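Local coordinates for arfgap-like finger domain containing protein (Cryptosporidium parvum Iowa II, PDB 2OWA) that probably acts as a GTPase-activating protein for the small GTPase Arf through its zinc-finger ArfGAP domain, the part of the longer protein present here, at residues A[50-55]-A[73-78]; A[25-30]-A[87-92]. All blocks are in the same frame, centred on the assembly; numbering follows the deposited sequence.

Contact 1 of 2, residues A[50-55]-A[73-78]; sequences LSLSFA and ISFVRS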
loop_
_atom_site.group_PDB
_atom_site.type_symbol
_atom_site.label_atom_id
_atom_site.label_comp_id
_atom_site.label_asym_id
_atom_site.label_seq_id
_atom_site.Cartn_x
_atom_site.Cartn_y
_atom_site.Cartn_z
ATOM N N LEU A 50 5.295 1.638 1.707
ATOM C CA LEU A 50 4.031 1.159 1.174
ATOM C C LEU A 50 4.181 -0.108 0.288
ATOM O O LEU A 50 5.247 -0.376 -0.262
ATOM C CB LEU A 50 3.254 2.322 0.482
ATOM C CG LEU A 50 3.860 3.021 -0.738
ATOM C CD1 LEU A 50 3.553 2.178 -1.991
ATOM C CD2 LEU A 50 3.260 4.409 -0.890
ATOM N N SER A 51 3.126 -0.918 0.205
ATOM C CA SER A 51 3.046 -1.937 -0.866
ATOM C C SER A 51 1.989 -1.407 -1.838
ATOM O O SER A 51 0.803 -1.252 -1.448
ATOM C CB SER A 51 2.623 -3.305 -0.317
ATOM O OG SER A 51 2.374 -4.200 -1.391
ATOM N N LEU A 52 2.400 -1.077 -3.069
ATOM C CA LEU A 52 1.431 -0.594 -4.034
ATOM C C LEU A 52 0.368 -1.643 -4.310
ATOM O O LEU A 52 -0.782 -1.296 -4.451
ATOM C CB LEU A 52 2.072 -0.165 -5.353
ATOM C CG LEU A 52 2.500 1.307 -5.339
ATOM C CD1 LEU A 52 3.504 1.555 -6.467
ATOM C CD2 LEU A 52 1.272 2.295 -5.386
ATOM N N SER A 53 0.761 -2.921 -4.319
ATOM C CA SER A 53 -0.129 -4.069 -4.642
ATOM C C SER A 53 -1.443 -4.053 -3.874
ATOM O O SER A 53 -2.512 -4.213 -4.447
ATOM C CB SER A 53 0.597 -5.404 -4.347
ATOM O OG SER A 53 1.936 -5.379 -4.852
ATOM N N PHE A 54 -1.343 -3.864 -2.563
ATOM C CA PHE A 54 -2.512 -3.852 -1.678
ATOM C C PHE A 54 -2.895 -2.440 -1.265
ATOM O O PHE A 54 -3.822 -2.247 -0.497
ATOM C CB PHE A 54 -2.210 -4.752 -0.473
ATOM C CG PHE A 54 -1.626 -6.064 -0.882
ATOM C CD1 PHE A 54 -2.416 -7.015 -1.555
ATOM C CD2 PHE A 54 -0.284 -6.347 -0.641
ATOM C CE1 PHE A 54 -1.869 -8.236 -1.970
ATOM C CE2 PHE A 54 0.260 -7.547 -1.043
ATOM C CZ PHE A 54 -0.520 -8.491 -1.693
ATOM N N ALA A 55 -2.174 -1.450 -1.803
ATOM C CA ALA A 55 -2.301 -0.060 -1.355
ATOM C C ALA A 55 -2.319 0.037 0.168
ATOM O O ALA A 55 -3.203 0.650 0.751
ATOM C CB ALA A 55 -3.552 0.599 -1.962
ATOM N N ILE A 73 4.443 -10.438 -5.682
ATOM C CA ILE A 73 3.835 -10.628 -4.367
ATOM C C ILE A 73 3.538 -9.248 -3.734
ATOM O O ILE A 73 2.397 -8.921 -3.452
ATOM C CB ILE A 73 4.751 -11.490 -3.457
ATOM C CG1 ILE A 73 5.173 -12.796 -4.172
ATOM C CG2 ILE A 73 4.128 -11.684 -2.047
ATOM C CD1 ILE A 73 4.234 -13.951 -3.990
ATOM N N SER A 74 4.564 -8.427 -3.571
ATOM C CA SER A 74 4.396 -7.118 -2.964
ATOM C C SER A 74 5.410 -6.145 -3.528
ATOM O O SER A 74 6.593 -6.416 -3.490
ATOM C CB SER A 74 4.470 -7.230 -1.435
ATOM O OG SER A 74 4.421 -5.975 -0.818
ATOM N N PHE A 75 4.921 -5.029 -4.073
ATOM C CA PHE A 75 5.696 -4.056 -4.856
ATOM C C PHE A 75 5.858 -2.847 -3.964
ATOM O O PHE A 75 4.907 -2.109 -3.738
ATOM C CB PHE A 75 4.916 -3.704 -6.145
ATOM C CG PHE A 75 5.566 -2.652 -7.035
ATOM C CD1 PHE A 75 6.211 -3.009 -8.206
ATOM C CD2 PHE A 75 5.454 -1.288 -6.739
ATOM C CE1 PHE A 75 6.775 -2.051 -9.055
ATOM C CE2 PHE A 75 6.031 -0.299 -7.565
ATOM C CZ PHE A 75 6.682 -0.696 -8.745
ATOM N N VAL A 76 7.075 -2.646 -3.474
ATOM C CA VAL A 76 7.322 -1.791 -2.307
ATOM C C VAL A 76 7.963 -0.478 -2.741
ATOM O O VAL A 76 8.854 -0.480 -3.585
ATOM C CB VAL A 76 8.226 -2.533 -1.264
ATOM C CG1 VAL A 76 8.753 -1.597 -0.173
ATOM C CG2 VAL A 76 7.494 -3.720 -0.697
ATOM N N ARG A 77 7.469 0.619 -2.169
ATOM C CA ARG A 77 8.015 1.969 -2.355
ATOM C C ARG A 77 8.049 2.710 -1.036
ATOM O O ARG A 77 7.309 2.395 -0.120
ATOM C CB ARG A 77 7.145 2.803 -3.342
ATOM C CG ARG A 77 7.134 2.289 -4.789
ATOM C CD ARG A 77 8.544 2.444 -5.324
ATOM N NE ARG A 77 8.734 2.126 -6.738
ATOM C CZ ARG A 77 9.276 0.990 -7.195
ATOM N NH1 ARG A 77 9.612 -0.013 -6.363
ATOM N NH2 ARG A 77 9.443 0.845 -8.507
ATOM N N SER A 78 8.905 3.723 -0.970
ATOM C CA SER A 78 8.905 4.658 0.122
ATOM C C SER A 78 8.036 5.856 -0.278
ATOM O O SER A 78 8.312 6.501 -1.299
ATOM C CB SER A 78 10.343 5.114 0.368
ATOM O OG SER A 78 10.312 6.193 1.264
#
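Ser51 and Ser74 meet through matching torsions: in each, chi1 (172° and 175°) swings OG beside the carbonyl carbon, and the two hydroxyl oxygens meet, Ser51 OG 2.8 Å from Ser74 OG. Either can donate in this hydrogen bond, and Ser74 OG has a further partner in His66 ND1. Ser53 uses the other branch. With chi1 at -45° its OG lies beside its own backbone N, where it accepts a rather bent hydrogen bond from the backbone N of Phe75, at 3.1 Å. The main chains pair as antiparallel strands. Leu50 and Arg77 form the hydrogen-bonded pair, with Leu50 N 2.8 Å from Arg77 O and Arg77 N returning the bond to Leu50 O; Ser51 and Val76 follow as the non-hydrogen-bonded pair. Beyond it Leu52 N reaches Phe75 O at 2.8 Å, and Ser53 OG then takes over as acceptor. Leu52 and Phe75 run alongside one another in the same direction, with Leu52 CD1 3.3 Å from Phe75 CE2. Phe75 CZ lies 3.2 Å above the plane of the Arg77 guanidinium, toward its rim; the arginine side chain, bent at chi2, also gives a bond from Arg77 NH1 to Val76 O. At the other end Phe54 CZ comes within 3.4 Å of Ile73 O. Strands 49-51 and 76-78 are the central and one outer strand of the three-stranded antiparallel sheet of the zinc-finger ArfGAP domain, the Ser51 side chain lying about 11 Å from the zinc ion. Leu50 and Leu52 rest on Met92 of helix 86-94, Val76 packs against helix 60-67, and Phe54 meets Tyr119 of helix 118-121 edge-to-face.

Contact 2 of 2, residues A[25-30]-A[87-92]; sequences NFFQIV and IQLVRM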
loop_
_atom_site.group_PDB
_atom_site.type_symbol
_atom_site.label_atom_id
_atom_site.label_comp_id
_atom_site.label_asym_id
_atom_site.label_seq_id
_atom_site.Cartn_x
_atom_site.Cartn_y
_atom_site.Cartn_z
ATOM N N ASN A 25 2.693 16.546 -1.157
ATOM C CA ASN A 25 1.381 17.048 -0.797
ATOM C C ASN A 25 0.325 15.944 -0.775
ATOM O O ASN A 25 -0.552 15.929 0.124
ATOM C CB ASN A 25 0.953 18.158 -1.773
ATOM C CG ASN A 25 1.817 19.413 -1.632
ATOM O OD1 ASN A 25 2.645 19.509 -0.700
ATOM N ND2 ASN A 25 1.624 20.382 -2.530
ATOM N N PHE A 26 0.392 15.030 -1.748
ATOM C CA PHE A 26 -0.570 13.888 -1.759
ATOM C C PHE A 26 -0.368 12.974 -0.521
ATOM O O PHE A 26 -1.300 12.704 0.221
ATOM C CB PHE A 26 -0.404 13.059 -3.025
ATOM C CG PHE A 26 -1.184 11.781 -3.012
ATOM C CD1 PHE A 26 -2.540 11.783 -3.311
ATOM C CD2 PHE A 26 -0.576 10.579 -2.620
ATOM C CE1 PHE A 26 -3.286 10.577 -3.294
ATOM C CE2 PHE A 26 -1.296 9.395 -2.589
ATOM C CZ PHE A 26 -2.651 9.390 -2.907
ATOM N N PHE A 27 0.837 12.459 -0.336
ATOM C CA PHE A 27 1.072 11.473 0.739
ATOM C C PHE A 27 0.972 12.029 2.164
ATOM O O PHE A 27 0.636 11.320 3.093
ATOM C CB PHE A 27 2.392 10.761 0.531
ATOM C CG PHE A 27 2.318 9.647 -0.476
ATOM C CD1 PHE A 27 1.445 8.574 -0.288
ATOM C CD2 PHE A 27 3.124 9.655 -1.595
ATOM C CE1 PHE A 27 1.387 7.559 -1.197
ATOM C CE2 PHE A 27 3.074 8.604 -2.515
ATOM C CZ PHE A 27 2.197 7.582 -2.329
ATOM N N GLN A 28 1.265 13.307 2.335
ATOM C CA GLN A 28 1.134 13.925 3.644
ATOM C C GLN A 28 -0.322 13.821 4.115
ATOM O O GLN A 28 -0.597 13.478 5.268
ATOM C CB GLN A 28 1.590 15.371 3.563
ATOM C CG GLN A 28 3.087 15.536 3.684
ATOM C CD GLN A 28 3.590 16.838 3.042
ATOM O OE1 GLN A 28 2.840 17.813 2.910
ATOM N NE2 GLN A 28 4.853 16.833 2.611
ATOM N N ILE A 29 -1.247 14.059 3.203
ATOM C CA ILE A 29 -2.659 13.901 3.490
ATOM C C ILE A 29 -3.054 12.457 3.661
ATOM O O ILE A 29 -3.658 12.090 4.662
ATOM C CB ILE A 29 -3.537 14.493 2.372
ATOM C CG1 ILE A 29 -3.276 15.989 2.219
ATOM C CG2 ILE A 29 -5.006 14.195 2.646
ATOM C CD1 ILE A 29 -3.311 16.727 3.509
ATOM N N VAL A 30 -2.714 11.630 2.681
ATOM C CA VAL A 30 -3.209 10.259 2.694
ATOM C C VAL A 30 -2.628 9.481 3.902
ATOM O O VAL A 30 -3.312 8.695 4.496
ATOM C CB VAL A 30 -3.017 9.586 1.326
ATOM C CG1 VAL A 30 -3.329 8.112 1.407
ATOM C CG2 VAL A 30 -3.931 10.282 0.291
ATOM N N ILE A 87 -1.213 7.313 -11.726
ATOM C CA ILE A 87 -2.186 6.251 -11.429
ATOM C C ILE A 87 -1.859 5.525 -10.097
ATOM O O ILE A 87 -2.742 4.977 -9.451
ATOM C CB ILE A 87 -2.360 5.230 -12.575
ATOM C CG1 ILE A 87 -3.613 4.367 -12.298
ATOM C CG2 ILE A 87 -1.045 4.375 -12.805
ATOM C CD1 ILE A 87 -3.881 3.319 -13.353
ATOM N N GLN A 88 -0.592 5.528 -9.693
ATOM C CA GLN A 88 -0.191 4.867 -8.458
ATOM C C GLN A 88 -0.675 5.701 -7.263
ATOM O O GLN A 88 -0.928 5.158 -6.186
ATOM C CB GLN A 88 1.332 4.692 -8.386
ATOM C CG GLN A 88 1.946 3.679 -9.439
ATOM C CD GLN A 88 3.453 3.702 -9.420
ATOM O OE1 GLN A 88 4.064 4.665 -8.947
ATOM N NE2 GLN A 88 4.077 2.632 -9.947
ATOM N N LEU A 89 -0.758 7.021 -7.443
ATOM C CA LEU A 89 -1.309 7.874 -6.409
ATOM C C LEU A 89 -2.783 7.613 -6.234
ATOM O O LEU A 89 -3.257 7.447 -5.094
ATOM C CB LEU A 89 -1.008 9.355 -6.658
ATOM C CG LEU A 89 0.461 9.759 -6.831
ATOM C CD1 LEU A 89 0.501 11.300 -6.783
ATOM C CD2 LEU A 89 1.343 9.151 -5.664
ATOM N N VAL A 90 -3.503 7.521 -7.344
ATOM C CA VAL A 90 -4.959 7.252 -7.306
ATOM C C VAL A 90 -5.200 5.939 -6.571
ATOM O O VAL A 90 -6.149 5.818 -5.779
ATOM C CB VAL A 90 -5.540 7.146 -8.719
ATOM C CG1 VAL A 90 -7.059 6.726 -8.665
ATOM C CG2 VAL A 90 -5.300 8.470 -9.500
ATOM N N ARG A 91 -4.346 4.949 -6.855
ATOM C CA ARG A 91 -4.458 3.620 -6.264
ATOM C C ARG A 91 -4.320 3.679 -4.751
ATOM O O ARG A 91 -5.124 3.092 -4.044
ATOM C CB ARG A 91 -3.431 2.621 -6.862
ATOM C CG ARG A 91 -3.508 1.232 -6.206
ATOM C CD ARG A 91 -2.495 0.274 -6.793
ATOM N NE ARG A 91 -2.743 -1.127 -6.454
ATOM C CZ ARG A 91 -3.446 -1.964 -7.219
ATOM N NH1 ARG A 91 -3.975 -1.544 -8.363
ATOM N NH2 ARG A 91 -3.601 -3.233 -6.866
ATOM N N MET A 92 -3.323 4.415 -4.257
ATOM C CA MET A 92 -3.159 4.631 -2.844
ATOM C C MET A 92 -4.356 5.363 -2.212
ATOM O O MET A 92 -4.713 5.114 -1.072
ATOM C CB MET A 92 -1.855 5.402 -2.589
ATOM C CG MET A 92 -0.568 4.589 -2.824
ATOM S SD MET A 92 -0.483 2.922 -2.148
ATOM C CE MET A 92 -0.567 3.242 -0.399
#
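Phe26 and Leu89 overlap head to tail, and the aromatic ring lies flat against the leucine: Leu89 CB sits 4.0 Å from the centroid of the Phe26 ring and only 8° off its normal, a CH-pi contact over one face. The opposite face of this ring is taken by Val30 CG2 from the next turn of the same helix, which sandwiches the phenyl group. Its far end approaches the backbone of the other helix, with Phe26 CZ 3.0 Å from Leu89 O, while Met92 CB meets the edge of the ring at Phe26 CE2, 4.0 Å away. Chi1 of 171° carries the Phe26 ring across the gap, beside the carbonyl carbon; Phe27 selects the branch beside the backbone N, and the different branches set the rings so that Phe26 CD2 stands 3.6 Å above the centre of the Phe27 ring. Phe27 stands roughly perpendicular to both Leu89 and Met92. Its CE2 touches Leu89 CD2 at 3.6 Å, and Met92 CG comes to the ring edge 3.9 Å from Phe27 CE1. Leu89 CB and both methyls border Phe26, and CD2 also reaches Phe27. Val30 CG1 adds a looser touch near Met92 O. No hydrogen bond links the two segments; the join is apolar packing, side chain on side chain and, at Leu89 O and Met92 O, side chain on backbone. The axes of segments 25-30 and 87-92 run nearly parallel (9°) and approach to 11.1 Å. Phe27 also meets Phe84 edge-to-face, and Phe27, Val30 and Met92 all reach Phe57 of strand 56-58. This is a hydrophobic core of helices laid against a small antiparallel sheet, here joining helices 20-32 and 86-94 within the ArfGAP domain, away from the zinc site.

Both contacts are largely buried, but contact 1 lies nearer the centre of the chain and contact 2 about 10 Å from it. Contact 1 joins strands through backbone bonds and serine hydroxyls, whereas contact 2 joins helices through apolar side chains, some resting on backbone carbonyls, with no hydrogen bond. Along the chain, 50-55 and 73-78 are nested within the loop closed by 25-30 and 87-92. Helix 86-94 ties them together: Arg91, turned away from helix 20-32, probably hydrogen-bonds through NE to Leu52 O and through NH2 to Ser53 O, and also forms a salt bridge with Asp133. Met92 bridges the two, packing on the phenylalanines of contact 2 and on Leu50, Leu52 and Ala55 of contact 1.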